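PDB 4WAD: glycosyl transferase, group 1 family protein from Staphylococcus aureus, which belongs to the group 1 glycosyl transferase family of the GT-B clan, whose fold sets two Rossmann-like domains face to face across a cleft. Local coordinates for residues Val255-Asn260 against Ile429-Ser434; Ile227-Gly232 against Tyr250-Val255; Val348-Asn353 against Leu378-Phe383. All blocks are in the same frame, centred on the assembly; numbering follows the deposited sequence.

Following the chain from the N terminus, contact 2 comes first: it closes the short loop between strands 226-230 and 248-252 by pairing them side by side in the seven-stranded parallel sheet. Contact 1 opens where contact 2 ends, at the shared Val255, and closes a far longer loop of 168 residues, so that the loop after strand 248-252 in the first domain meets a loop after strand 425-428 in the second. Contact 3 is nested inside that loop and ties the end of helix 339-349 to the start of strand 382-384, with its centre about 30 Å from that of contact 1. Contacts 1 and 2 both touch the uridine-diphosphate-N-acetylglucosamine; no contact crosses another.

Contact 1 (Val255-Asn260 against Ile429-Ser434). With UD1 (uridine-diphosphate-N-acetylglucosamine), chain B.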
loop_
_atom_site.group_PDB
_atom_site.type_symbol
_atom_site.label_atom_id
_atom_site.label_comp_id
_atom_site.label_asym_id
_atom_site.label_seq_id
_atom_site.Cartn_x
_atom_site.Cartn_y
_atom_site.Cartn_z
ATOM N N VAL A 255 23.740 28.718 -20.471
ATOM C CA VAL A 255 24.683 28.357 -19.415
ATOM C C VAL A 255 25.967 27.714 -19.931
ATOM O O VAL A 255 26.132 27.494 -21.132
ATOM C CB VAL A 255 24.028 27.391 -18.411
ATOM C CG1 VAL A 255 22.780 28.020 -17.815
ATOM C CG2 VAL A 255 23.684 26.076 -19.094
ATOM N N ASN A 256 26.879 27.424 -19.007
ATOM C CA ASN A 256 28.086 26.675 -19.325
ATOM C C ASN A 256 27.715 25.234 -19.642
ATOM O O ASN A 256 26.997 24.589 -18.876
ATOM C CB ASN A 256 29.082 26.730 -18.161
ATOM C CG ASN A 256 30.479 26.261 -18.549
ATOM O OD1 ASN A 256 30.655 25.459 -19.467
ATOM N ND2 ASN A 256 31.483 26.760 -17.836
ATOM N N HIS A 257 28.204 24.731 -20.772
ATOM C CA HIS A 257 27.935 23.355 -21.172
ATOM C C HIS A 257 28.898 22.383 -20.500
ATOM O O HIS A 257 29.117 21.278 -20.989
ATOM C CB HIS A 257 28.020 23.206 -22.694
ATOM C CG HIS A 257 29.406 23.363 -23.243
ATOM N ND1 HIS A 257 30.206 24.444 -22.948
ATOM C CD2 HIS A 257 30.126 22.576 -24.077
ATOM C CE1 HIS A 257 31.365 24.315 -23.573
ATOM N NE2 HIS A 257 31.342 23.191 -24.264
ATOM N N HIS A 258 29.477 22.802 -19.380
ATOM C CA HIS A 258 30.364 21.939 -18.610
ATOM C C HIS A 258 29.681 21.500 -17.325
ATOM O O HIS A 258 29.056 22.316 -16.643
ATOM C CB HIS A 258 31.677 22.657 -18.297
ATOM C CG HIS A 258 32.581 22.807 -19.480
ATOM N ND1 HIS A 258 33.243 23.981 -19.767
ATOM C CD2 HIS A 258 32.942 21.928 -20.444
ATOM C CE1 HIS A 258 33.968 23.821 -20.858
ATOM N NE2 HIS A 258 33.804 22.582 -21.289
ATOM N N GLU A 259 29.794 20.214 -17.003
ATOM C CA GLU A 259 29.206 19.671 -15.784
ATOM C C GLU A 259 29.729 20.409 -14.562
ATOM O O GLU A 259 30.926 20.684 -14.465
ATOM C CB GLU A 259 29.503 18.174 -15.649
ATOM C CG GLU A 259 28.290 17.264 -15.790
ATOM C CD GLU A 259 27.078 17.753 -15.021
ATOM O OE1 GLU A 259 27.234 18.206 -13.868
ATOM O OE2 GLU A 259 25.961 17.681 -15.578
ATOM N N ASN A 260 28.832 20.736 -13.638
ATOM C CA ASN A 260 29.216 21.472 -12.441
ATOM C C ASN A 260 30.099 20.631 -11.519
ATOM O O ASN A 260 29.736 19.513 -11.153
ATOM C CB ASN A 260 27.974 21.953 -11.686
ATOM C CG ASN A 260 27.093 22.858 -12.527
ATOM O OD1 ASN A 260 27.507 23.344 -13.580
ATOM N ND2 ASN A 260 25.870 23.092 -12.062
ATOM N N ILE A 429 36.241 33.735 -14.715
ATOM C CA ILE A 429 35.594 32.430 -14.732
ATOM C C ILE A 429 35.557 31.927 -16.184
ATOM O O ILE A 429 36.072 32.594 -17.082
ATOM C CB ILE A 429 34.161 32.547 -14.129
ATOM C CG1 ILE A 429 34.218 33.168 -12.733
ATOM C CG2 ILE A 429 33.495 31.203 -13.949
ATOM C CD1 ILE A 429 33.039 34.058 -12.417
ATOM N N LYS A 430 34.984 30.747 -16.411
ATOM C CA LYS A 430 34.625 30.301 -17.749
ATOM C C LYS A 430 33.327 30.983 -18.180
ATOM O O LYS A 430 32.279 30.769 -17.569
ATOM C CB LYS A 430 34.462 28.780 -17.791
ATOM C CG LYS A 430 34.622 28.173 -19.173
ATOM C CD LYS A 430 36.032 28.397 -19.688
ATOM C CE LYS A 430 36.257 27.688 -21.006
ATOM N NZ LYS A 430 37.661 27.831 -21.479
ATOM N N TYR A 431 33.421 31.816 -19.215
ATOM C CA TYR A 431 32.277 32.516 -19.809
ATOM C C TYR A 431 31.625 33.490 -18.834
ATOM O O TYR A 431 30.854 33.082 -17.962
ATOM C CB TYR A 431 31.220 31.523 -20.308
ATOM C CG TYR A 431 31.776 30.302 -21.004
ATOM C CD1 TYR A 431 32.900 30.386 -21.814
ATOM C CD2 TYR A 431 31.175 29.062 -20.843
ATOM C CE1 TYR A 431 33.409 29.270 -22.436
ATOM C CE2 TYR A 431 31.675 27.942 -21.466
ATOM C CZ TYR A 431 32.790 28.051 -22.266
ATOM O OH TYR A 431 33.290 26.935 -22.888
ATOM N N GLY A 432 31.919 34.778 -18.983
ATOM C CA GLY A 432 31.302 35.774 -18.129
ATOM C C GLY A 432 31.936 37.150 -18.105
ATOM O O GLY A 432 31.998 37.833 -19.130
ATOM N N PRO A 433 32.403 37.567 -16.918
ATOM C CA PRO A 433 32.877 38.920 -16.616
ATOM C C PRO A 433 34.357 39.155 -16.890
ATOM O O PRO A 433 35.001 39.875 -16.129
ATOM C CB PRO A 433 32.585 39.063 -15.111
ATOM C CG PRO A 433 32.108 37.689 -14.635
ATOM C CD PRO A 433 32.429 36.717 -15.721
ATOM N N SER A 434 34.885 38.562 -17.954
ATOM C CA SER A 434 36.245 38.863 -18.380
ATOM C C SER A 434 36.224 40.006 -19.387
ATOM O O SER A 434 37.270 40.427 -19.880
ATOM C CB SER A 434 36.914 37.631 -18.993
ATOM O OG SER A 434 36.348 37.314 -20.250
HETATM C "C1'" UD1 B . 22.100 33.128 -15.413
HETATM C "C2'" UD1 B . 22.592 33.169 -16.866
HETATM C "C3'" UD1 B . 23.211 31.850 -17.303
HETATM C "C4'" UD1 B . 24.214 31.371 -16.268
HETATM C "C5'" UD1 B . 23.480 31.186 -14.950
HETATM C "C6'" UD1 B . 24.396 30.565 -13.900
HETATM C "C7'" UD1 B . 21.813 34.190 -18.950
HETATM C "C8'" UD1 B . 20.669 34.865 -19.644
HETATM N "N2'" UD1 B . 21.541 33.575 -17.794
HETATM O "O1'" UD1 B . 20.809 32.534 -15.299
HETATM O "O3'" UD1 B . 23.891 32.092 -18.531
HETATM O "O4'" UD1 B . 24.842 30.155 -16.692
HETATM O "O5'" UD1 B . 23.029 32.474 -14.524
HETATM O "O6'" UD1 B . 24.018 30.990 -12.585
HETATM O "O7'" UD1 B . 22.936 34.217 -19.423
HETATM N N1 UD1 B . 16.904 38.592 -9.174
HETATM C C2 UD1 B . 15.866 39.477 -8.803
HETATM N N3 UD1 B . 15.647 39.760 -7.513
HETATM C C4 UD1 B . 16.405 39.216 -6.556
HETATM C C5 UD1 B . 17.435 38.343 -6.897
HETATM C C6 UD1 B . 17.675 38.037 -8.232
HETATM O O2 UD1 B . 15.142 39.996 -9.681
HETATM O O4 UD1 B . 16.188 39.490 -5.355
HETATM C C1B UD1 B . 17.144 38.281 -10.587
HETATM C C2B UD1 B . 17.893 39.408 -11.278
HETATM O "O2'" UD1 B . 16.983 40.276 -11.962
HETATM C C3B UD1 B . 18.814 38.715 -12.263
HETATM C C4B UD1 B . 18.916 37.281 -11.773
HETATM O O4B UD1 B . 17.978 37.126 -10.706
HETATM O O3B UD1 B . 18.246 38.720 -13.577
HETATM C C5B UD1 B . 20.319 36.997 -11.266
HETATM O O5B UD1 B . 21.106 36.440 -12.314
HETATM P PA UD1 B . 21.261 34.842 -12.423
HETATM O O1A UD1 B . 22.716 34.562 -12.706
HETATM O O2A UD1 B . 20.604 34.243 -11.204
HETATM O O3A UD1 B . 20.372 34.458 -13.717
HETATM P PB UD1 B . 19.898 32.947 -14.039
HETATM O O1B UD1 B . 20.271 32.055 -12.880
HETATM O O2B UD1 B . 18.466 32.992 -14.510
#
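The carboxamide of Asn256 meets the ring of Tyr431, with OD1 of Asn256 3.3 Å from CE2 of Tyr431. The two side chains cross at about a right angle, with amide and ring planes 53° apart. Its other branch turns to the aliphatic chain that lies over one face of that ring: ND2 of Asn256 is 3.6 Å from CB of Lys430, and CG of Lys430 sits over the centre of the Tyr431 ring, 3.5 Å above its plane. With CG trans to its own backbone N (chi1 -166°), Asn256 can reach both residues. Farther along the ring, OH of Tyr431 lies in the plane of the His257 imidazole, at its edge, 3.3 Å from CE1 of His257. In the GT-B fold this is a meeting of domains: residues 255-260 lie in the loop after strand 248-252 of the first domain and 429-434 belong to a loop of the second, while CG1 of Val255 approaches O4' of the bound uridine-diphosphate-N-acetylglucosamine to 3.2 Å. A weak bond of 2.9 Å from His258 N to OD1 of Asn256 may help to steady the amide. Farther out, Gln298 hydrogen-bonds NE2 of both histidines, Asp294 weakly holds the tyrosine OH, and Lys268 binds the carbonyl oxygens of Asn256 and His258.

Contact 2 (Ile227-Gly232 against Tyr250-Val255). With UD1 (uridine-diphosphate-N-acetylglucosamine), chain B.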
loop_
_atom_site.group_PDB
_atom_site.type_symbol
_atom_site.label_atom_id
_atom_site.label_comp_id
_atom_site.label_asym_id
_atom_site.label_seq_id
_atom_site.Cartn_x
_atom_site.Cartn_y
_atom_site.Cartn_z
ATOM N N ILE A 227 9.979 31.869 -37.146
ATOM C CA ILE A 227 11.252 31.610 -36.484
ATOM C C ILE A 227 11.039 31.115 -35.054
ATOM O O ILE A 227 10.440 31.813 -34.235
ATOM C CB ILE A 227 12.132 32.877 -36.460
ATOM C CG1 ILE A 227 12.361 33.391 -37.879
ATOM C CG2 ILE A 227 13.466 32.597 -35.784
ATOM C CD1 ILE A 227 12.924 34.790 -37.934
ATOM N N MET A 228 11.530 29.915 -34.754
ATOM C CA MET A 228 11.412 29.362 -33.407
ATOM C C MET A 228 12.712 29.516 -32.630
ATOM O O MET A 228 13.784 29.136 -33.107
ATOM C CB MET A 228 10.993 27.888 -33.458
ATOM C CG MET A 228 9.531 27.684 -33.798
ATOM S SD MET A 228 9.020 25.957 -33.919
ATOM C CE MET A 228 9.750 25.504 -35.490
ATOM N N ILE A 229 12.605 30.085 -31.434
ATOM C CA ILE A 229 13.755 30.287 -30.563
ATOM C C ILE A 229 13.502 29.609 -29.223
ATOM O O ILE A 229 12.569 29.971 -28.503
ATOM C CB ILE A 229 14.049 31.787 -30.348
ATOM C CG1 ILE A 229 14.512 32.431 -31.655
ATOM C CG2 ILE A 229 15.101 31.984 -29.262
ATOM C CD1 ILE A 229 14.950 33.871 -31.505
ATOM N N CYS A 230 14.328 28.622 -28.891
ATOM C CA CYS A 230 14.157 27.878 -27.649
ATOM C C CYS A 230 15.207 28.281 -26.620
ATOM O O CYS A 230 16.374 27.898 -26.731
ATOM C CB CYS A 230 14.220 26.371 -27.916
ATOM S SG CYS A 230 13.629 25.347 -26.548
ATOM N N ASP A 231 14.789 29.061 -25.626
ATOM C CA ASP A 231 15.683 29.482 -24.552
ATOM C C ASP A 231 15.881 28.354 -23.547
ATOM O O ASP A 231 16.989 27.843 -23.384
ATOM C CB ASP A 231 15.137 30.727 -23.846
ATOM C CG ASP A 231 15.233 31.975 -24.704
ATOM O OD1 ASP A 231 16.346 32.526 -24.830
ATOM O OD2 ASP A 231 14.195 32.406 -25.246
ATOM N N GLY A 232 14.798 27.970 -22.880
ATOM C CA GLY A 232 14.835 26.874 -21.930
ATOM C C GLY A 232 15.312 25.585 -22.564
ATOM O O GLY A 232 14.873 25.228 -23.657
ATOM N N TYR A 250 16.078 27.886 -33.690
ATOM C CA TYR A 250 17.323 28.339 -33.085
ATOM C C TYR A 250 17.345 28.020 -31.593
ATOM O O TYR A 250 16.533 28.541 -30.827
ATOM C CB TYR A 250 17.517 29.845 -33.319
ATOM C CG TYR A 250 17.712 30.215 -34.774
ATOM C CD1 TYR A 250 18.953 30.087 -35.382
ATOM C CD2 TYR A 250 16.656 30.695 -35.538
ATOM C CE1 TYR A 250 19.137 30.423 -36.712
ATOM C CE2 TYR A 250 16.832 31.034 -36.867
ATOM C CZ TYR A 250 18.073 30.895 -37.450
ATOM O OH TYR A 250 18.249 31.231 -38.771
ATOM N N GLY A 251 18.266 27.150 -31.185
ATOM C CA GLY A 251 18.422 26.831 -29.779
ATOM C C GLY A 251 19.412 27.765 -29.115
ATOM O O GLY A 251 20.562 27.866 -29.541
ATOM N N VAL A 252 18.968 28.452 -28.068
ATOM C CA VAL A 252 19.827 29.387 -27.356
ATOM C C VAL A 252 20.258 28.812 -26.009
ATOM O O VAL A 252 19.458 28.725 -25.074
ATOM C CB VAL A 252 19.124 30.740 -27.145
ATOM C CG1 VAL A 252 19.980 31.658 -26.290
ATOM C CG2 VAL A 252 18.829 31.388 -28.481
ATOM N N ILE A 253 21.523 28.409 -25.924
ATOM C CA ILE A 253 22.092 27.916 -24.673
ATOM C C ILE A 253 22.520 29.096 -23.813
ATOM O O ILE A 253 23.268 29.962 -24.264
ATOM C CB ILE A 253 23.296 26.984 -24.918
ATOM C CG1 ILE A 253 22.864 25.766 -25.735
ATOM C CG2 ILE A 253 23.911 26.535 -23.598
ATOM C CD1 ILE A 253 23.989 24.796 -26.032
ATOM N N HIS A 254 22.040 29.129 -22.575
ATOM C CA HIS A 254 22.302 30.258 -21.694
ATOM C C HIS A 254 23.451 29.989 -20.728
ATOM O O HIS A 254 24.074 30.923 -20.232
ATOM C CB HIS A 254 21.035 30.620 -20.912
ATOM C CG HIS A 254 19.987 31.302 -21.739
ATOM N ND1 HIS A 254 19.478 32.541 -21.419
ATOM C CD2 HIS A 254 19.355 30.917 -22.872
ATOM C CE1 HIS A 254 18.578 32.892 -22.320
ATOM N NE2 HIS A 254 18.483 31.924 -23.213
ATOM N N VAL A 255 23.740 28.718 -20.471
ATOM C CA VAL A 255 24.683 28.357 -19.415
ATOM C C VAL A 255 25.967 27.714 -19.931
ATOM O O VAL A 255 26.132 27.494 -21.132
ATOM C CB VAL A 255 24.028 27.391 -18.411
ATOM C CG1 VAL A 255 22.780 28.020 -17.815
ATOM C CG2 VAL A 255 23.684 26.076 -19.094
HETATM C "C1'" UD1 B . 22.100 33.128 -15.413
HETATM C "C2'" UD1 B . 22.592 33.169 -16.866
HETATM C "C3'" UD1 B . 23.211 31.850 -17.303
HETATM C "C4'" UD1 B . 24.214 31.371 -16.268
HETATM C "C5'" UD1 B . 23.480 31.186 -14.950
HETATM C "C6'" UD1 B . 24.396 30.565 -13.900
HETATM C "C7'" UD1 B . 21.813 34.190 -18.950
HETATM C "C8'" UD1 B . 20.669 34.865 -19.644
HETATM N "N2'" UD1 B . 21.541 33.575 -17.794
HETATM O "O1'" UD1 B . 20.809 32.534 -15.299
HETATM O "O3'" UD1 B . 23.891 32.092 -18.531
HETATM O "O4'" UD1 B . 24.842 30.155 -16.692
HETATM O "O5'" UD1 B . 23.029 32.474 -14.524
HETATM O "O6'" UD1 B . 24.018 30.990 -12.585
HETATM O "O7'" UD1 B . 22.936 34.217 -19.423
HETATM N N1 UD1 B . 16.904 38.592 -9.174
HETATM C C2 UD1 B . 15.866 39.477 -8.803
HETATM N N3 UD1 B . 15.647 39.760 -7.513
HETATM C C4 UD1 B . 16.405 39.216 -6.556
HETATM C C5 UD1 B . 17.435 38.343 -6.897
HETATM C C6 UD1 B . 17.675 38.037 -8.232
HETATM O O2 UD1 B . 15.142 39.996 -9.681
HETATM O O4 UD1 B . 16.188 39.490 -5.355
HETATM C C1B UD1 B . 17.144 38.281 -10.587
HETATM C C2B UD1 B . 17.893 39.408 -11.278
HETATM O "O2'" UD1 B . 16.983 40.276 -11.962
HETATM C C3B UD1 B . 18.814 38.715 -12.263
HETATM C C4B UD1 B . 18.916 37.281 -11.773
HETATM O O4B UD1 B . 17.978 37.126 -10.706
HETATM O O3B UD1 B . 18.246 38.720 -13.577
HETATM C C5B UD1 B . 20.319 36.997 -11.266
HETATM O O5B UD1 B . 21.106 36.440 -12.314
HETATM P PA UD1 B . 21.261 34.842 -12.423
HETATM O O1A UD1 B . 22.716 34.562 -12.706
HETATM O O2A UD1 B . 20.604 34.243 -11.204
HETATM O O3A UD1 B . 20.372 34.458 -13.717
HETATM P PB UD1 B . 19.898 32.947 -14.039
HETATM O O1B UD1 B . 20.271 32.055 -12.880
HETATM O O2B UD1 B . 18.466 32.992 -14.510
#
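Asp231 and His254 are brought together by matching first torsions: in each, CG lies beside the backbone N and trans to the carbonyl carbon, with chi1 -71° in Asp231 and -73° in His254. These settings turn the carboxylate and the imidazole toward one another beyond the ends of their strands. NE2 of His254 donates to OD1 of Asp231 over 2.7 Å with an angle of 149° at the hydrogen. The acceptor oxygen lies near the imidazole plane and uses its anti lone pair, while the carboxylate plane stands steeply inclined to the ring. OD1 also forms a salt bridge with Arg30 of helix 23-36, so two donors fix the group that orients His254. The acetyl methyl C8' of the uridine-diphosphate-N-acetylglucosamine lies at the edge of the His254 ring, on the ND1 side.

Behind this pair, the strands run parallel. Tyr250 spans Ile229 by bonding to the residues flanking it: Tyr250 N to Met228 O is 2.7 Å, and Cys230 N to Tyr250 O is 2.9 Å. The third bond, Val252 N to Cys230 O at 3.0 Å, continues the ladder. On the face bearing Ile229 and Tyr250, CG2 of Ile227 touches the edge of the Tyr250 ring, 3.7 Å from CD2. There too CG2 of Ile229 meets CG2 of Val252 at 3.9 Å, and Trp492 of helix 486-496 packs against both residues.

Together with helix 236-240 these strands form a beta-alpha-beta unit of the first Rossmann-like domain, and the loops beyond their C-terminal ends face the ligand cleft, as is typical of GT-B proteins.

Contact 3 (Val348-Asn353 against Leu378-Phe383); sequences VVKKDN and LERNVF
Val349 and Asn381 approach from opposite directions and bring a methyl group against an amide. CG of Asn381 is trans to the backbone N (chi1 -177°), which extends the amide toward the valine. There, OD1 of Asn381 lies 3.3 Å from CG2 of Val349, while its ND2 faces CG1 of the same valine at 4.0 Å. ND2 of Asn381 is also 3.4 Å from the carbonyl O of Asn353.

These groups join the end of helix 339-349, and the turn after it, to the approach to strand 382-384. In the second Rossmann-like domain that strand is outermost in a parallel sheet and pairs with strand 356-360; Asn381 and Phe383 both hydrogen-bond through their backbones to Phe357.

Toward the surface, longer chains meet. Lys350 bends at its second torsion (chi2 -40°), then runs extended to bring NZ to the edge of the Arg380 guanidinium, 3.3 Å from NH2 of Arg380. The arginine is itself bent, and NH2 of Arg380 also hydrogen-bonds the carbonyl O of Asn377. NZ of Lys350 further abuts CD2 of Leu378 at 3.8 Å. From another part of the guanidinium rim, ND2 of Asn353 lies in the group's plane, 3.4 Å from NH1 of Arg380, with amide and guanidinium planes inclined by 41°. Both pairings set donor against donor, and the like charges of Lys350 and Arg380 would be expected to repel. Lys350 and Arg380 also touch a crystal neighbour, so lattice packing may influence how these exposed chains are placed.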
loop_
_atom_site.group_PDB
_atom_site.type_symbol
_atom_site.label_atom_id
_atom_site.label_comp_id
_atom_site.label_asym_id
_atom_site.label_seq_id
_atom_site.Cartn_x
_atom_site.Cartn_y
_atom_site.Cartn_z
ATOM N N VAL A 348 37.057 40.741 5.755
ATOM C CA VAL A 348 36.953 42.191 5.600
ATOM C C VAL A 348 36.644 42.905 6.917
ATOM O O VAL A 348 37.390 43.791 7.342
ATOM C CB VAL A 348 35.858 42.552 4.562
ATOM C CG1 VAL A 348 35.382 43.989 4.737
ATOM C CG2 VAL A 348 36.365 42.320 3.145
ATOM N N VAL A 349 35.547 42.502 7.557
ATOM C CA VAL A 349 35.011 43.181 8.739
ATOM C C VAL A 349 36.029 43.274 9.877
ATOM O O VAL A 349 35.999 44.208 10.680
ATOM C CB VAL A 349 33.734 42.467 9.247
ATOM C CG1 VAL A 349 33.103 43.226 10.403
ATOM C CG2 VAL A 349 32.731 42.317 8.114
ATOM N N LYS A 350 36.950 42.319 9.927
ATOM C CA LYS A 350 37.934 42.274 11.001
ATOM C C LYS A 350 38.933 43.418 10.876
ATOM O O LYS A 350 39.586 43.794 11.850
ATOM C CB LYS A 350 38.653 40.924 11.008
ATOM C CG LYS A 350 37.705 39.739 11.126
ATOM C CD LYS A 350 36.583 40.043 12.105
ATOM C CE LYS A 350 35.514 38.969 12.119
ATOM N NZ LYS A 350 34.360 39.408 12.954
ATOM N N LYS A 351 39.040 43.973 9.673
ATOM C CA LYS A 351 39.895 45.127 9.436
ATOM C C LYS A 351 39.066 46.409 9.389
ATOM O O LYS A 351 39.611 47.512 9.395
ATOM C CB LYS A 351 40.684 44.954 8.134
ATOM C CG LYS A 351 41.401 43.619 8.010
ATOM C CD LYS A 351 42.190 43.533 6.711
ATOM C CE LYS A 351 42.977 42.234 6.634
ATOM N NZ LYS A 351 43.838 42.175 5.421
ATOM N N ASP A 352 37.745 46.247 9.346
ATOM C CA ASP A 352 36.821 47.374 9.246
ATOM C C ASP A 352 35.427 46.892 9.652
ATOM O O ASP A 352 34.717 46.283 8.852
ATOM C CB ASP A 352 36.836 47.948 7.817
ATOM C CG ASP A 352 35.800 49.051 7.588
ATOM O OD1 ASP A 352 34.664 48.982 8.101
ATOM O OD2 ASP A 352 36.140 50.018 6.876
ATOM N N ASN A 353 35.038 47.177 10.890
ATOM C CA ASN A 353 33.808 46.630 11.460
ATOM C C ASN A 353 32.559 47.333 10.916
ATOM O O ASN A 353 31.438 46.856 11.090
ATOM C CB ASN A 353 33.876 46.717 12.995
ATOM C CG ASN A 353 32.774 45.924 13.694
ATOM O OD1 ASN A 353 31.595 46.271 13.631
ATOM N ND2 ASN A 353 33.165 44.842 14.360
ATOM N N LEU A 378 28.196 37.124 12.539
ATOM C CA LEU A 378 28.254 38.263 11.640
ATOM C C LEU A 378 26.829 38.736 11.368
ATOM O O LEU A 378 26.592 39.534 10.463
ATOM C CB LEU A 378 28.985 37.906 10.340
ATOM C CG LEU A 378 30.356 37.226 10.463
ATOM C CD1 LEU A 378 31.051 37.149 9.112
ATOM C CD2 LEU A 378 31.244 37.924 11.475
ATOM N N GLU A 379 25.886 38.226 12.160
ATOM C CA GLU A 379 24.516 38.734 12.156
ATOM C C GLU A 379 24.574 40.210 12.522
ATOM O O GLU A 379 23.826 41.034 11.992
ATOM C CB GLU A 379 23.630 37.959 13.134
ATOM C CG GLU A 379 22.186 38.419 13.135
ATOM C CD GLU A 379 21.533 38.272 11.775
ATOM O OE1 GLU A 379 20.772 39.179 11.379
ATOM O OE2 GLU A 379 21.772 37.245 11.105
ATOM N N ARG A 380 25.474 40.509 13.456
ATOM C CA ARG A 380 26.048 41.836 13.655
ATOM C C ARG A 380 26.116 42.683 12.391
ATOM O O ARG A 380 25.764 43.865 12.390
ATOM C CB ARG A 380 27.468 41.683 14.200
ATOM C CG ARG A 380 28.258 42.976 14.302
ATOM C CD ARG A 380 29.709 42.677 14.645
ATOM N NE ARG A 380 30.004 41.256 14.470
ATOM C CZ ARG A 380 31.225 40.733 14.440
ATOM N NH1 ARG A 380 32.292 41.515 14.539
ATOM N NH2 ARG A 380 31.382 39.425 14.291
ATOM N N ASN A 381 26.579 42.055 11.314
ATOM C CA ASN A 381 27.077 42.777 10.156
ATOM C C ASN A 381 26.489 42.325 8.817
ATOM O O ASN A 381 26.345 43.127 7.891
ATOM C CB ASN A 381 28.600 42.641 10.124
ATOM C CG ASN A 381 29.226 43.422 9.007
ATOM O OD1 ASN A 381 29.442 42.900 7.914
ATOM N ND2 ASN A 381 29.524 44.690 9.269
ATOM N N VAL A 382 26.154 41.043 8.717
ATOM C CA VAL A 382 25.668 40.477 7.461
ATOM C C VAL A 382 24.172 40.173 7.592
ATOM O O VAL A 382 23.734 39.637 8.611
ATOM C CB VAL A 382 26.452 39.191 7.087
ATOM C CG1 VAL A 382 25.537 38.119 6.497
ATOM C CG2 VAL A 382 27.636 39.505 6.179
ATOM N N PHE A 383 23.389 40.521 6.574
ATOM C CA PHE A 383 21.941 40.339 6.643
ATOM C C PHE A 383 21.362 39.644 5.413
ATOM O O PHE A 383 21.621 40.053 4.281
ATOM C CB PHE A 383 21.246 41.691 6.835
ATOM C CG PHE A 383 21.611 42.391 8.114
ATOM C CD1 PHE A 383 22.724 43.216 8.177
ATOM C CD2 PHE A 383 20.835 42.230 9.250
ATOM C CE1 PHE A 383 23.060 43.863 9.354
ATOM C CE2 PHE A 383 21.164 42.873 10.430
ATOM C CZ PHE A 383 22.279 43.691 10.482
#